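PDB 4HKJ: CPXV203 protein from Cowpox virus, which probably binds host MHC class I molecules and keeps them in the endoplasmic reticulum, so hindering antigen presentation to T cells. Local coordinates for residues 11-17 / 149-154; 144-148 / 164-168; 102-108 / 129-135. One frame throughout, in Å; residues are numbered along the deposited sequence.

Contact 1: residues 11-17 / 149-154; sequences EEETWKL and SFMNEC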
ATOM      1  N   GLU D  11     -10.426  27.459  -8.018  1.00 89.21           N
ATOM      2  CA  GLU D  11      -9.714  26.209  -7.765  1.00 85.85           C
ATOM      3  C   GLU D  11      -8.967  26.233  -6.435  1.00 88.11           C
ATOM      4  O   GLU D  11      -8.878  25.218  -5.745  1.00 82.26           O
ATOM      5  CB  GLU D  11      -8.737  25.915  -8.906  1.00 81.31           C
ATOM      6  CG  GLU D  11      -9.384  25.856 -10.278  1.00 86.56           C
ATOM      7  CD  GLU D  11      -8.391  25.531 -11.376  1.00 96.68           C
ATOM      8  OE1 GLU D  11      -7.584  24.595 -11.193  1.00100.89           O
ATOM      9  OE2 GLU D  11      -8.413  26.216 -12.421  1.00 95.64           O
ATOM     10  N   GLU D  12      -8.431  27.397  -6.078  1.00 96.18           N
ATOM     11  CA  GLU D  12      -7.673  27.540  -4.841  1.00 96.46           C
ATOM     12  C   GLU D  12      -8.583  27.609  -3.617  1.00 94.94           C
ATOM     13  O   GLU D  12      -8.116  27.516  -2.482  1.00 99.92           O
ATOM     14  CB  GLU D  12      -6.776  28.778  -4.897  1.00102.87           C
ATOM     15  CG  GLU D  12      -5.700  28.724  -5.971  1.00111.39           C
ATOM     16  CD  GLU D  12      -4.810  29.952  -5.968  1.00122.23           C
ATOM     17  OE1 GLU D  12      -4.922  30.769  -5.028  1.00127.60           O
ATOM     18  OE2 GLU D  12      -3.999  30.102  -6.905  1.00123.11           O
ATOM     19  N   GLU D  13      -9.883  27.771  -3.851  1.00 90.03           N
ATOM     20  CA  GLU D  13     -10.845  27.910  -2.761  1.00 86.45           C
ATOM     21  C   GLU D  13     -11.752  26.688  -2.615  1.00 86.01           C
ATOM     22  O   GLU D  13     -12.401  26.509  -1.583  1.00 93.02           O
ATOM     23  CB  GLU D  13     -11.690  29.175  -2.944  1.00 86.83           C
ATOM     24  CG  GLU D  13     -10.890  30.473  -2.930  1.00 95.71           C
ATOM     25  CD  GLU D  13     -11.775  31.706  -2.892  1.00103.99           C
ATOM     26  OE1 GLU D  13     -13.001  31.555  -2.699  1.00103.08           O
ATOM     27  OE2 GLU D  13     -11.247  32.827  -3.053  1.00108.58           O
ATOM     28  N   THR D  14     -11.797  25.850  -3.646  1.00 74.12           N
ATOM     29  CA  THR D  14     -12.620  24.646  -3.612  1.00 64.98           C
ATOM     30  C   THR D  14     -11.871  23.501  -2.944  1.00 61.20           C
ATOM     31  O   THR D  14     -10.971  22.913  -3.540  1.00 61.29           O
ATOM     32  CB  THR D  14     -13.035  24.203  -5.028  1.00 62.95           C
ATOM     33  OG1 THR D  14     -13.656  25.295  -5.717  1.00 74.19           O
ATOM     34  CG2 THR D  14     -14.005  23.032  -4.958  1.00 50.77           C
ATOM     35  N   TRP D  15     -12.245  23.184  -1.709  1.00 57.94           N
ATOM     36  CA  TRP D  15     -11.604  22.099  -0.971  1.00 61.76           C
ATOM     37  C   TRP D  15     -12.459  20.835  -0.964  1.00 61.12           C
ATOM     38  O   TRP D  15     -13.663  20.892  -0.725  1.00 64.26           O
ATOM     39  CB  TRP D  15     -11.285  22.540   0.458  1.00 57.68           C
ATOM     40  CG  TRP D  15     -10.089  23.434   0.546  1.00 60.32           C
ATOM     41  CD1 TRP D  15     -10.010  24.738   0.154  1.00 68.39           C
ATOM     42  CD2 TRP D  15      -8.797  23.091   1.060  1.00 55.50           C
ATOM     43  NE1 TRP D  15      -8.748  25.228   0.390  1.00 67.74           N
ATOM     44  CE2 TRP D  15      -7.985  24.237   0.946  1.00 57.20           C
ATOM     45  CE3 TRP D  15      -8.249  21.928   1.607  1.00 65.95           C
ATOM     46  CZ2 TRP D  15      -6.654  24.252   1.359  1.00 58.70           C
ATOM     47  CZ3 TRP D  15      -6.927  21.945   2.015  1.00 75.12           C
ATOM     48  CH2 TRP D  15      -6.145  23.099   1.889  1.00 72.27           C
ATOM     49  N   LYS D  16     -11.829  19.696  -1.230  1.00 40.30           N
ATOM     50  CA  LYS D  16     -12.539  18.424  -1.270  1.00 48.17           C
ATOM     51  C   LYS D  16     -11.975  17.422  -0.268  1.00 58.14           C
ATOM     52  O   LYS D  16     -10.762  17.349  -0.059  1.00 62.25           O
ATOM     53  CB  LYS D  16     -12.506  17.832  -2.681  1.00 50.08           C
ATOM     54  CG  LYS D  16     -13.133  18.724  -3.735  1.00 56.84           C
ATOM     55  CD  LYS D  16     -13.331  17.986  -5.048  1.00 64.37           C
ATOM     56  CE  LYS D  16     -14.051  18.862  -6.061  1.00 76.66           C
ATOM     57  NZ  LYS D  16     -14.310  18.141  -7.337  1.00 84.51           N
ATOM     58  N   LEU D  17     -12.863  16.649   0.349  1.00 55.51           N
ATOM     59  CA  LEU D  17     -12.460  15.656   1.336  1.00 52.54           C
ATOM     60  C   LEU D  17     -12.926  14.256   0.953  1.00 57.27           C
ATOM     61  O   LEU D  17     -14.106  14.036   0.677  1.00 62.19           O
ATOM     62  CB  LEU D  17     -13.006  16.020   2.718  1.00 48.69           C
ATOM     63  CG  LEU D  17     -12.766  14.994   3.833  1.00 47.34           C
ATOM     64  CD1 LEU D  17     -11.278  14.763   4.049  1.00 44.05           C
ATOM     65  CD2 LEU D  17     -13.436  15.436   5.125  1.00 48.13           C
ATOM     66  N   SER D 149      -7.456  11.970   2.023  1.00 61.07           N
ATOM     67  CA  SER D 149      -7.147  12.989   1.027  1.00 56.20           C
ATOM     68  C   SER D 149      -7.957  14.258   1.272  1.00 59.32           C
ATOM     69  O   SER D 149      -9.189  14.221   1.306  1.00 67.74           O
ATOM     70  CB  SER D 149      -7.410  12.454  -0.382  1.00 50.60           C
ATOM     71  OG  SER D 149      -7.045  13.409  -1.364  1.00 70.38           O
ATOM     72  N   PHE D 150      -7.260  15.377   1.440  1.00 49.64           N
ATOM     73  CA  PHE D 150      -7.906  16.646   1.752  1.00 52.68           C
ATOM     74  C   PHE D 150      -7.089  17.812   1.204  1.00 56.26           C
ATOM     75  O   PHE D 150      -6.108  18.235   1.816  1.00 58.04           O
ATOM     76  CB  PHE D 150      -8.077  16.786   3.267  1.00 60.60           C
ATOM     77  CG  PHE D 150      -8.952  17.935   3.681  1.00 74.45           C
ATOM     78  CD1 PHE D 150     -10.243  18.045   3.197  1.00 75.97           C
ATOM     79  CD2 PHE D 150      -8.492  18.891   4.570  1.00 82.47           C
ATOM     80  CE1 PHE D 150     -11.057  19.094   3.580  1.00 73.29           C
ATOM     81  CE2 PHE D 150      -9.302  19.944   4.959  1.00 83.30           C
ATOM     82  CZ  PHE D 150     -10.586  20.045   4.462  1.00 75.16           C
HETATM   83  N   MSE D 151      -7.498  18.329   0.050  1.00 52.15           N
HETATM   84  CA  MSE D 151      -6.787  19.424  -0.603  1.00 54.65           C
HETATM   85  C   MSE D 151      -7.672  20.127  -1.623  1.00 55.61           C
HETATM   86  O   MSE D 151      -8.747  19.639  -1.963  1.00 55.45           O
HETATM   87  CB  MSE D 151      -5.520  18.904  -1.283  1.00 59.00           C
HETATM   88  CG  MSE D 151      -5.765  17.757  -2.246  1.00 58.82           C
HETATM   89 SE   MSE D 151      -4.114  17.001  -2.956  1.00145.38          SE
HETATM   90  CE  MSE D 151      -4.869  15.471  -3.902  1.00 81.73           C
ATOM     91  N   ASN D 152      -7.215  21.277  -2.108  1.00 58.81           N
ATOM     92  CA  ASN D 152      -7.974  22.034  -3.097  1.00 58.43           C
ATOM     93  C   ASN D 152      -7.708  21.576  -4.529  1.00 63.04           C
ATOM     94  O   ASN D 152      -6.786  20.800  -4.780  1.00 72.01           O
ATOM     95  CB  ASN D 152      -7.733  23.541  -2.947  1.00 64.87           C
ATOM     96  CG  ASN D 152      -6.260  23.900  -2.931  1.00 74.03           C
ATOM     97  OD1 ASN D 152      -5.423  23.171  -3.461  1.00 84.71           O
ATOM     98  ND2 ASN D 152      -5.937  25.036  -2.324  1.00 69.68           N
ATOM     99  N   GLU D 153      -8.521  22.063  -5.462  1.00 59.71           N
ATOM    100  CA  GLU D 153      -8.438  21.634  -6.856  1.00 61.81           C
ATOM    101  C   GLU D 153      -7.141  22.057  -7.539  1.00 67.87           C
ATOM    102  O   GLU D 153      -6.708  21.424  -8.500  1.00 77.99           O
ATOM    103  CB  GLU D 153      -9.642  22.149  -7.649  1.00 80.31           C
ATOM    104  CG  GLU D 153     -10.935  21.411  -7.352  1.00 91.19           C
ATOM    105  CD  GLU D 153     -10.871  19.949  -7.748  1.00101.50           C
ATOM    106  OE1 GLU D 153     -10.853  19.663  -8.964  1.00105.57           O
ATOM    107  OE2 GLU D 153     -10.833  19.089  -6.845  1.00103.35           O
ATOM    108  N   CYS D 154      -6.525  23.123  -7.040  1.00 67.23           N
ATOM    109  CA  CYS D 154      -5.268  23.601  -7.601  1.00 67.97           C
ATOM    110  C   CYS D 154      -4.132  22.627  -7.304  1.00 74.22           C
ATOM    111  O   CYS D 154      -3.434  22.177  -8.212  1.00 68.69           O
ATOM    112  CB  CYS D 154      -4.926  24.986  -7.054  1.00 54.53           C
ATOM    113  SG  CYS D 154      -3.435  25.717  -7.769  1.00115.69           S
TER

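Contact 2: residues 144-148 / 164-168; sequences LGVNY and TDTLT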
ATOM      1  N   LEU D 144      -8.032  -3.622   8.661  1.00 46.65           N
ATOM      2  CA  LEU D 144      -8.647  -2.339   8.338  1.00 44.09           C
ATOM      3  C   LEU D 144      -7.605  -1.332   7.856  1.00 42.61           C
ATOM      4  O   LEU D 144      -6.626  -1.058   8.550  1.00 65.37           O
ATOM      5  CB  LEU D 144      -9.402  -1.783   9.549  1.00 44.51           C
ATOM      6  CG  LEU D 144     -10.244  -0.521   9.358  1.00 50.14           C
ATOM      7  CD1 LEU D 144     -11.552  -0.642  10.121  1.00 43.32           C
ATOM      8  CD2 LEU D 144      -9.490   0.721   9.807  1.00 57.95           C
ATOM      9  N   GLY D 145      -7.826  -0.785   6.666  1.00 59.40           N
ATOM     10  CA  GLY D 145      -6.950   0.232   6.115  1.00 49.67           C
ATOM     11  C   GLY D 145      -7.703   1.524   5.879  1.00 49.48           C
ATOM     12  O   GLY D 145      -8.892   1.508   5.568  1.00 58.15           O
ATOM     13  N   VAL D 146      -7.012   2.649   6.035  1.00 56.72           N
ATOM     14  CA  VAL D 146      -7.637   3.960   5.868  1.00 61.51           C
ATOM     15  C   VAL D 146      -6.823   4.862   4.947  1.00 64.26           C
ATOM     16  O   VAL D 146      -5.649   5.124   5.201  1.00 60.88           O
ATOM     17  CB  VAL D 146      -7.825   4.678   7.211  1.00 56.05           C
ATOM     18  CG1 VAL D 146      -8.380   6.079   6.999  1.00 35.28           C
ATOM     19  CG2 VAL D 146      -8.731   3.877   8.126  1.00 53.23           C
ATOM     20  N   ASN D 147      -7.455   5.342   3.881  1.00 66.45           N
ATOM     21  CA  ASN D 147      -6.816   6.317   3.010  1.00 68.49           C
ATOM     22  C   ASN D 147      -7.436   7.694   3.210  1.00 64.52           C
ATOM     23  O   ASN D 147      -8.641   7.816   3.429  1.00 62.43           O
ATOM     24  CB  ASN D 147      -6.899   5.885   1.548  1.00 80.18           C
ATOM     25  CG  ASN D 147      -5.633   6.208   0.777  1.00 98.49           C
ATOM     26  OD1 ASN D 147      -4.693   5.411   0.743  1.00109.26           O
ATOM     27  ND2 ASN D 147      -5.600   7.380   0.156  1.00101.09           N
ATOM     28  N   TYR D 148      -6.603   8.725   3.141  1.00 66.69           N
ATOM     29  CA  TYR D 148      -7.030  10.078   3.474  1.00 58.56           C
ATOM     30  C   TYR D 148      -6.549  11.094   2.441  1.00 64.10           C
ATOM     31  O   TYR D 148      -5.389  11.075   2.026  1.00 74.39           O
ATOM     32  CB  TYR D 148      -6.547  10.439   4.885  1.00 55.13           C
ATOM     33  CG  TYR D 148      -6.251  11.904   5.119  1.00 57.46           C
ATOM     34  CD1 TYR D 148      -7.272  12.843   5.168  1.00 63.97           C
ATOM     35  CD2 TYR D 148      -4.949  12.339   5.325  1.00 48.87           C
ATOM     36  CE1 TYR D 148      -7.003  14.179   5.394  1.00 78.87           C
ATOM     37  CE2 TYR D 148      -4.668  13.672   5.555  1.00 59.73           C
ATOM     38  CZ  TYR D 148      -5.699  14.588   5.586  1.00 85.05           C
ATOM     39  OH  TYR D 148      -5.428  15.918   5.813  1.00102.56           O
ATOM     40  N   THR D 164      -1.092   8.008  -4.367  1.00 60.23           N
ATOM     41  CA  THR D 164      -0.939   7.565  -2.987  1.00 69.57           C
ATOM     42  C   THR D 164      -2.045   6.609  -2.546  1.00 73.43           C
ATOM     43  O   THR D 164      -2.024   6.099  -1.425  1.00 83.73           O
ATOM     44  CB  THR D 164      -0.900   8.762  -2.016  1.00 78.41           C
ATOM     45  OG1 THR D 164      -2.127   9.498  -2.108  1.00 78.40           O
ATOM     46  CG2 THR D 164       0.262   9.680  -2.354  1.00 83.16           C
ATOM     47  N   ASP D 165      -3.010   6.365  -3.427  1.00 64.57           N
ATOM     48  CA  ASP D 165      -4.111   5.464  -3.107  1.00 59.22           C
ATOM     49  C   ASP D 165      -3.798   4.050  -3.583  1.00 64.20           C
ATOM     50  O   ASP D 165      -3.569   3.822  -4.772  1.00 67.70           O
ATOM     51  CB  ASP D 165      -5.416   5.957  -3.735  1.00 55.74           C
ATOM     52  CG  ASP D 165      -6.646   5.372  -3.062  1.00 64.72           C
ATOM     53  OD1 ASP D 165      -6.534   4.304  -2.422  1.00 79.73           O
ATOM     54  OD2 ASP D 165      -7.732   5.981  -3.174  1.00 59.28           O
ATOM     55  N   THR D 166      -3.789   3.106  -2.648  1.00 65.58           N
ATOM     56  CA  THR D 166      -3.500   1.712  -2.966  1.00 70.00           C
ATOM     57  C   THR D 166      -4.540   0.772  -2.361  1.00 72.31           C
ATOM     58  O   THR D 166      -4.402  -0.450  -2.437  1.00 78.62           O
ATOM     59  CB  THR D 166      -2.100   1.297  -2.475  1.00 67.42           C
ATOM     60  OG1 THR D 166      -1.966   1.612  -1.083  1.00 71.80           O
ATOM     61  CG2 THR D 166      -1.019   2.027  -3.260  1.00 57.32           C
ATOM     62  N   LEU D 167      -5.578   1.346  -1.761  1.00 59.87           N
ATOM     63  CA  LEU D 167      -6.654   0.559  -1.169  1.00 51.57           C
ATOM     64  C   LEU D 167      -7.560  -0.042  -2.240  1.00 54.74           C
ATOM     65  O   LEU D 167      -8.710   0.372  -2.394  1.00 62.80           O
ATOM     66  CB  LEU D 167      -7.479   1.410  -0.200  1.00 50.69           C
ATOM     67  CG  LEU D 167      -7.168   1.284   1.294  1.00 53.59           C
ATOM     68  CD1 LEU D 167      -5.754   1.750   1.610  1.00 64.43           C
ATOM     69  CD2 LEU D 167      -8.188   2.055   2.120  1.00 45.32           C
ATOM     70  N   THR D 168      -7.033  -1.018  -2.974  1.00 50.27           N
ATOM     71  CA  THR D 168      -7.791  -1.704  -4.015  1.00 51.66           C
ATOM     72  C   THR D 168      -9.015  -2.390  -3.417  1.00 54.19           C
ATOM     73  O   THR D 168     -10.085  -2.413  -4.024  1.00 61.05           O
ATOM     74  CB  THR D 168      -6.924  -2.750  -4.736  1.00 62.74           C
ATOM     75  OG1 THR D 168      -6.473  -3.736  -3.798  1.00 68.92           O
ATOM     76  CG2 THR D 168      -5.719  -2.087  -5.382  1.00 60.32           C
TER

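Contact 3: residues 102-108 / 129-135; sequences KHILISV and YLHITVK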
ATOM      1  N   LYS D 102     -12.916  18.826  12.812  1.00 60.46           N
ATOM      2  CA  LYS D 102     -11.827  18.182  12.086  1.00 68.99           C
ATOM      3  C   LYS D 102     -11.217  17.023  12.870  1.00 69.90           C
ATOM      4  O   LYS D 102     -10.223  16.429  12.451  1.00 67.02           O
ATOM      5  CB  LYS D 102     -10.757  19.204  11.697  1.00 74.19           C
ATOM      6  CG  LYS D 102     -11.249  20.242  10.700  1.00 70.91           C
ATOM      7  CD  LYS D 102     -10.153  21.219  10.305  1.00 70.00           C
ATOM      8  CE  LYS D 102      -9.741  22.101  11.472  1.00 70.06           C
ATOM      9  NZ  LYS D 102      -8.721  23.104  11.063  1.00 67.60           N
ATOM     10  N   HIS D 103     -11.818  16.708  14.012  1.00 68.86           N
ATOM     11  CA  HIS D 103     -11.448  15.519  14.768  1.00 58.25           C
ATOM     12  C   HIS D 103     -12.516  14.449  14.587  1.00 59.63           C
ATOM     13  O   HIS D 103     -13.623  14.567  15.110  1.00 48.99           O
ATOM     14  CB  HIS D 103     -11.258  15.846  16.250  1.00 60.74           C
ATOM     15  CG  HIS D 103      -9.924  16.443  16.568  1.00 75.96           C
ATOM     16  ND1 HIS D 103      -9.625  17.768  16.333  1.00 88.32           N
ATOM     17  CD2 HIS D 103      -8.805  15.894  17.095  1.00 81.02           C
ATOM     18  CE1 HIS D 103      -8.383  18.009  16.706  1.00 92.32           C
ATOM     19  NE2 HIS D 103      -7.862  16.888  17.173  1.00 90.00           N
ATOM     20  N   ILE D 104     -12.171  13.406  13.838  1.00 45.31           N
ATOM     21  CA  ILE D 104     -13.130  12.374  13.462  1.00 44.68           C
ATOM     22  C   ILE D 104     -12.961  11.094  14.276  1.00 51.86           C
ATOM     23  O   ILE D 104     -11.856  10.567  14.398  1.00 55.06           O
ATOM     24  CB  ILE D 104     -13.006  12.029  11.964  1.00 51.79           C
ATOM     25  CG1 ILE D 104     -13.175  13.285  11.107  1.00 56.24           C
ATOM     26  CG2 ILE D 104     -14.019  10.968  11.572  1.00 52.26           C
ATOM     27  CD1 ILE D 104     -14.509  13.972  11.285  1.00 42.82           C
ATOM     28  N   LEU D 105     -14.064  10.600  14.830  1.00 61.82           N
ATOM     29  CA  LEU D 105     -14.069   9.320  15.525  1.00 66.56           C
ATOM     30  C   LEU D 105     -14.983   8.330  14.811  1.00 64.69           C
ATOM     31  O   LEU D 105     -16.194   8.535  14.728  1.00 65.90           O
ATOM     32  CB  LEU D 105     -14.517   9.488  16.977  1.00 73.15           C
ATOM     33  CG  LEU D 105     -14.788   8.179  17.726  1.00 89.14           C
ATOM     34  CD1 LEU D 105     -13.524   7.336  17.832  1.00 84.71           C
ATOM     35  CD2 LEU D 105     -15.379   8.453  19.101  1.00103.28           C
ATOM     36  N   ILE D 106     -14.395   7.254  14.297  1.00 61.78           N
ATOM     37  CA  ILE D 106     -15.145   6.263  13.537  1.00 61.97           C
ATOM     38  C   ILE D 106     -15.207   4.920  14.262  1.00 69.14           C
ATOM     39  O   ILE D 106     -14.179   4.346  14.617  1.00 67.36           O
ATOM     40  CB  ILE D 106     -14.548   6.077  12.130  1.00 58.22           C
ATOM     41  CG1 ILE D 106     -14.662   7.381  11.339  1.00 55.54           C
ATOM     42  CG2 ILE D 106     -15.246   4.948  11.396  1.00 65.67           C
ATOM     43  CD1 ILE D 106     -14.109   7.307   9.933  1.00 46.29           C
ATOM     44  N   SER D 107     -16.424   4.428  14.483  1.00 72.51           N
ATOM     45  CA  SER D 107     -16.627   3.155  15.163  1.00 65.22           C
ATOM     46  C   SER D 107     -17.240   2.132  14.213  1.00 61.92           C
ATOM     47  O   SER D 107     -18.315   2.358  13.656  1.00 60.91           O
ATOM     48  CB  SER D 107     -17.523   3.342  16.387  1.00 67.73           C
ATOM     49  OG  SER D 107     -17.068   4.413  17.195  1.00 74.99           O
ATOM     50  N   VAL D 108     -16.555   1.007  14.032  1.00 54.22           N
ATOM     51  CA  VAL D 108     -17.020  -0.026  13.112  1.00 64.70           C
ATOM     52  C   VAL D 108     -17.510  -1.277  13.840  1.00 67.21           C
ATOM     53  O   VAL D 108     -16.718  -2.035  14.400  1.00 70.54           O
ATOM     54  CB  VAL D 108     -15.926  -0.425  12.106  1.00 59.43           C
ATOM     55  CG1 VAL D 108     -16.463  -1.463  11.134  1.00 61.27           C
ATOM     56  CG2 VAL D 108     -15.425   0.798  11.356  1.00 55.47           C
ATOM     57  N   TYR D 129      -4.831  19.163   9.165  1.00 80.60           N
ATOM     58  CA  TYR D 129      -6.115  19.285   8.485  1.00 77.07           C
ATOM     59  C   TYR D 129      -7.173  18.340   9.050  1.00 71.14           C
ATOM     60  O   TYR D 129      -8.356  18.679   9.095  1.00 72.08           O
ATOM     61  CB  TYR D 129      -5.954  19.037   6.984  1.00 81.86           C
ATOM     62  CG  TYR D 129      -5.112  20.068   6.263  1.00 89.28           C
ATOM     63  CD1 TYR D 129      -4.875  21.317   6.820  1.00 87.62           C
ATOM     64  CD2 TYR D 129      -4.557  19.791   5.021  1.00 93.10           C
ATOM     65  CE1 TYR D 129      -4.106  22.259   6.162  1.00 89.45           C
ATOM     66  CE2 TYR D 129      -3.787  20.727   4.355  1.00 93.22           C
ATOM     67  CZ  TYR D 129      -3.565  21.959   4.931  1.00 93.78           C
ATOM     68  OH  TYR D 129      -2.801  22.896   4.274  1.00105.97           O
ATOM     69  N   LEU D 130      -6.748  17.156   9.481  1.00 60.67           N
ATOM     70  CA  LEU D 130      -7.697  16.127   9.888  1.00 53.68           C
ATOM     71  C   LEU D 130      -7.124  15.156  10.918  1.00 62.49           C
ATOM     72  O   LEU D 130      -5.924  14.881  10.933  1.00 51.56           O
ATOM     73  CB  LEU D 130      -8.178  15.351   8.658  1.00 42.22           C
ATOM     74  CG  LEU D 130      -9.522  14.630   8.775  1.00 55.78           C
ATOM     75  CD1 LEU D 130     -10.651  15.639   8.931  1.00 40.15           C
ATOM     76  CD2 LEU D 130      -9.760  13.735   7.571  1.00 49.36           C
ATOM     77  N   HIS D 131      -8.000  14.645  11.779  1.00 71.02           N
ATOM     78  CA  HIS D 131      -7.641  13.612  12.744  1.00 70.28           C
ATOM     79  C   HIS D 131      -8.596  12.431  12.597  1.00 59.90           C
ATOM     80  O   HIS D 131      -9.803  12.578  12.784  1.00 53.32           O
ATOM     81  CB  HIS D 131      -7.707  14.159  14.173  1.00 73.88           C
ATOM     82  CG  HIS D 131      -6.752  15.281  14.440  1.00 77.20           C
ATOM     83  ND1 HIS D 131      -7.039  16.593  14.130  1.00 87.30           N
ATOM     84  CD2 HIS D 131      -5.517  15.287  14.992  1.00 74.82           C
ATOM     85  CE1 HIS D 131      -6.021  17.358  14.479  1.00 90.74           C
ATOM     86  NE2 HIS D 131      -5.084  16.590  15.005  1.00 84.08           N
ATOM     87  N   ILE D 132      -8.061  11.265  12.251  1.00 55.79           N
ATOM     88  CA  ILE D 132      -8.895  10.081  12.063  1.00 47.62           C
ATOM     89  C   ILE D 132      -8.579   8.979  13.071  1.00 56.57           C
ATOM     90  O   ILE D 132      -7.494   8.397  13.056  1.00 55.18           O
ATOM     91  CB  ILE D 132      -8.780   9.514  10.631  1.00 40.36           C
ATOM     92  CG1 ILE D 132      -9.229  10.559   9.606  1.00 45.95           C
ATOM     93  CG2 ILE D 132      -9.607   8.245  10.492  1.00 43.68           C
ATOM     94  CD1 ILE D 132      -9.198  10.066   8.172  1.00 42.05           C
ATOM     95  N   THR D 133      -9.539   8.700  13.948  1.00 63.25           N
ATOM     96  CA  THR D 133      -9.404   7.624  14.923  1.00 56.75           C
ATOM     97  C   THR D 133     -10.423   6.526  14.629  1.00 58.17           C
ATOM     98  O   THR D 133     -11.609   6.804  14.442  1.00 63.49           O
ATOM     99  CB  THR D 133      -9.605   8.141  16.359  1.00 66.24           C
ATOM    100  OG1 THR D 133      -8.755   9.271  16.587  1.00 66.88           O
ATOM    101  CG2 THR D 133      -9.275   7.055  17.369  1.00 74.97           C
ATOM    102  N   VAL D 134      -9.960   5.281  14.584  1.00 52.67           N
ATOM    103  CA  VAL D 134     -10.834   4.160  14.251  1.00 44.89           C
ATOM    104  C   VAL D 134     -10.938   3.131  15.373  1.00 59.91           C
ATOM    105  O   VAL D 134      -9.929   2.621  15.865  1.00 52.64           O
ATOM    106  CB  VAL D 134     -10.383   3.457  12.957  1.00 43.27           C
ATOM    107  CG1 VAL D 134     -11.247   2.234  12.686  1.00 44.69           C
ATOM    108  CG2 VAL D 134     -10.439   4.422  11.790  1.00 41.01           C
ATOM    109  N   LYS D 135     -12.172   2.839  15.771  1.00 66.82           N
ATOM    110  CA  LYS D 135     -12.458   1.821  16.771  1.00 68.60           C
ATOM    111  C   LYS D 135     -13.255   0.700  16.111  1.00 64.52           C
ATOM    112  O   LYS D 135     -14.325   0.942  15.557  1.00 60.50           O
ATOM    113  CB  LYS D 135     -13.264   2.436  17.917  1.00 62.78           C
ATOM    114  CG  LYS D 135     -13.839   1.433  18.900  1.00 67.06           C
ATOM    115  CD  LYS D 135     -14.834   2.107  19.835  1.00 78.04           C
ATOM    116  CE  LYS D 135     -15.481   1.106  20.779  1.00 93.04           C
ATOM    117  NZ  LYS D 135     -14.510   0.536  21.754  1.00102.80           N
TER

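Contact 1: residues 11-17 / 149-154
Trp-15 and Asn-152 face each other as a non-hydrogen-bonded antiparallel pair, with Leu-17 opposite Phe-150 on the same side of the sheet. Lys-16 and Met-151 (selenomethionine) form the hydrogen-bonded pair between them. Lys-16 N donates to Met-151 O at 3.2 Å. The return bond from Met-151 N to Lys-16 O is weak.

Past the strand pair the polar contacts change character. Glu-153 N, in the first turn of the next helix, donates to Thr-14 O at 3.2 Å. Glu-11 O takes weak bonds from Glu-153 N and Cys-154 N. Asn-152 is the N-cap. With CG between the backbone N and the carbonyl carbon (chi1 52°), its OD1 accepts from Glu-155 N and its ND2 bonds weakly to Glu-12 O at 3.3 Å. Lys-16 NZ and Glu-153 OE2 make a long salt bridge of 3.6 Å; Glu-153 OE1 pairs with Arg-156.

The apolar contacts gather round two rings. Asn-152 CB sits over the five-membered ring of Trp-15 in a CH-pi contact, 3.9 Å from its centroid. The Trp-15 six-membered ring meets Phe-150 at an oblique 50°. Leu-17 CB touches Phe-150 CD1 at 3.5 Å.

The contact pairs the start of strand 15-25 with the end of strand 141-152, and sets helix 9-13 against the start of helix 153-158. The Cys-7–Cys-154 disulfide ties helix 153-158 to the chain just before helix 9-13.

Contact 2: residues 144-148 / 164-168
Asn-147 lays its side-chain amide over the carboxylate of Asp-165. The two planes are 12° apart and stacked, with Asn-147 ND2 3.9 Å from Asp-165 CG. Asp-165 opens an Asx turn: its OD1 accepts from Leu-167 N at 3.2 Å, met nearly end-on to the C-O bond. With CG opposite its own backbone N (chi1 -160°), the carboxylate reaches forward to Leu-167 N. Its other oxygen, OD2, forms a salt bridge with Arg-177. The carboxylate is thus held on both oxygens, and this probably fixes the flat surface under the amide.

Leu-167 follows as the centre of an inverse gamma turn, in which Thr-168 N donates to Thr-166 O. Its CB bond points at the strand.

The loop between helices 153-158 and 174-179 is thereby laid over strand 141-152, an outer strand of the five-stranded antiparallel sheet. The join is packing, and it lies at the surface. On the loop, Thr-166 OG1 is hydrogen-bonded to an acidic side chain of another protein's chain. Leu-167 also touches Cys-22 of strand 15-25, while its CD2 stands 3.6 Å from Gly-145 O and 3.8 Å from Asn-147 N.

Contact 3: residues 102-108 / 129-135
His-103 and His-131 point the same way and lay their rings face over face, in register on two parallel strands. The stack is offset, with centroids 3.6 Å apart and planes at 8°. His-103 NE2 stands over the centre of the His-131 ring. Both residues leave the same face of the sheet, and similar first torsions (chi1 -81° and -62°) help turn the rings nearly parallel.

The backbones form a regular parallel ladder. Six bonds alternate from His-131 N to Lys-102 O at one end to Val-108 N and Lys-135 O at the other. Ile-106 N reaches Thr-133 O at 2.8 Å.

Ile-104, Ile-106, Ile-132 and Val-134 share the buried face. Here Ile-106 CB meets Val-134 CG2 at 4.4 Å, and both residues touch Met-21 of strand 15-25 in the other sheet. The opposite face is close-packed at the histidine stack, but looser and more open beyond it. Leu-105 is exposed, and its CD1 comes no nearer than 3.9 Å, to Thr-133 O. Lys-135 runs its chain past Ser-107, with CD 4.2 Å from OG.

His-103 ND1 is hydrogen-bonded to Asp-99 O, so it must be the donor. His-103 NE2 and His-131 ND1 are close, but their angle is poor for a bond. Two positive charges on stacked rings would repel, so at least one histidine is probably neutral.

Contacts 1 and 2 share strand 141-152. They lie at different places along it, with centres about 19 Å apart. Contact 3 belongs to the second, mixed sheet, which packs against the first. Its centre is about 15 Å from that of contact 2 and about 20 Å from that of contact 1. Tyr-129 and Leu-130 bridge the sheets. Phe-150 CD2 of contact 1 touches Tyr-129 CB at 3.5 Å, and Tyr-148 CE1 of contact 2 meets Leu-130 CD2 at 3.5 Å. Further along, Leu-144 CD2 packs on Val-134 CG1 at 3.7 Å. Contacts 2 and 3 each reach another protein's chain, through Thr-166 and Tyr-129, consistent with partner binding; contact 1 does not.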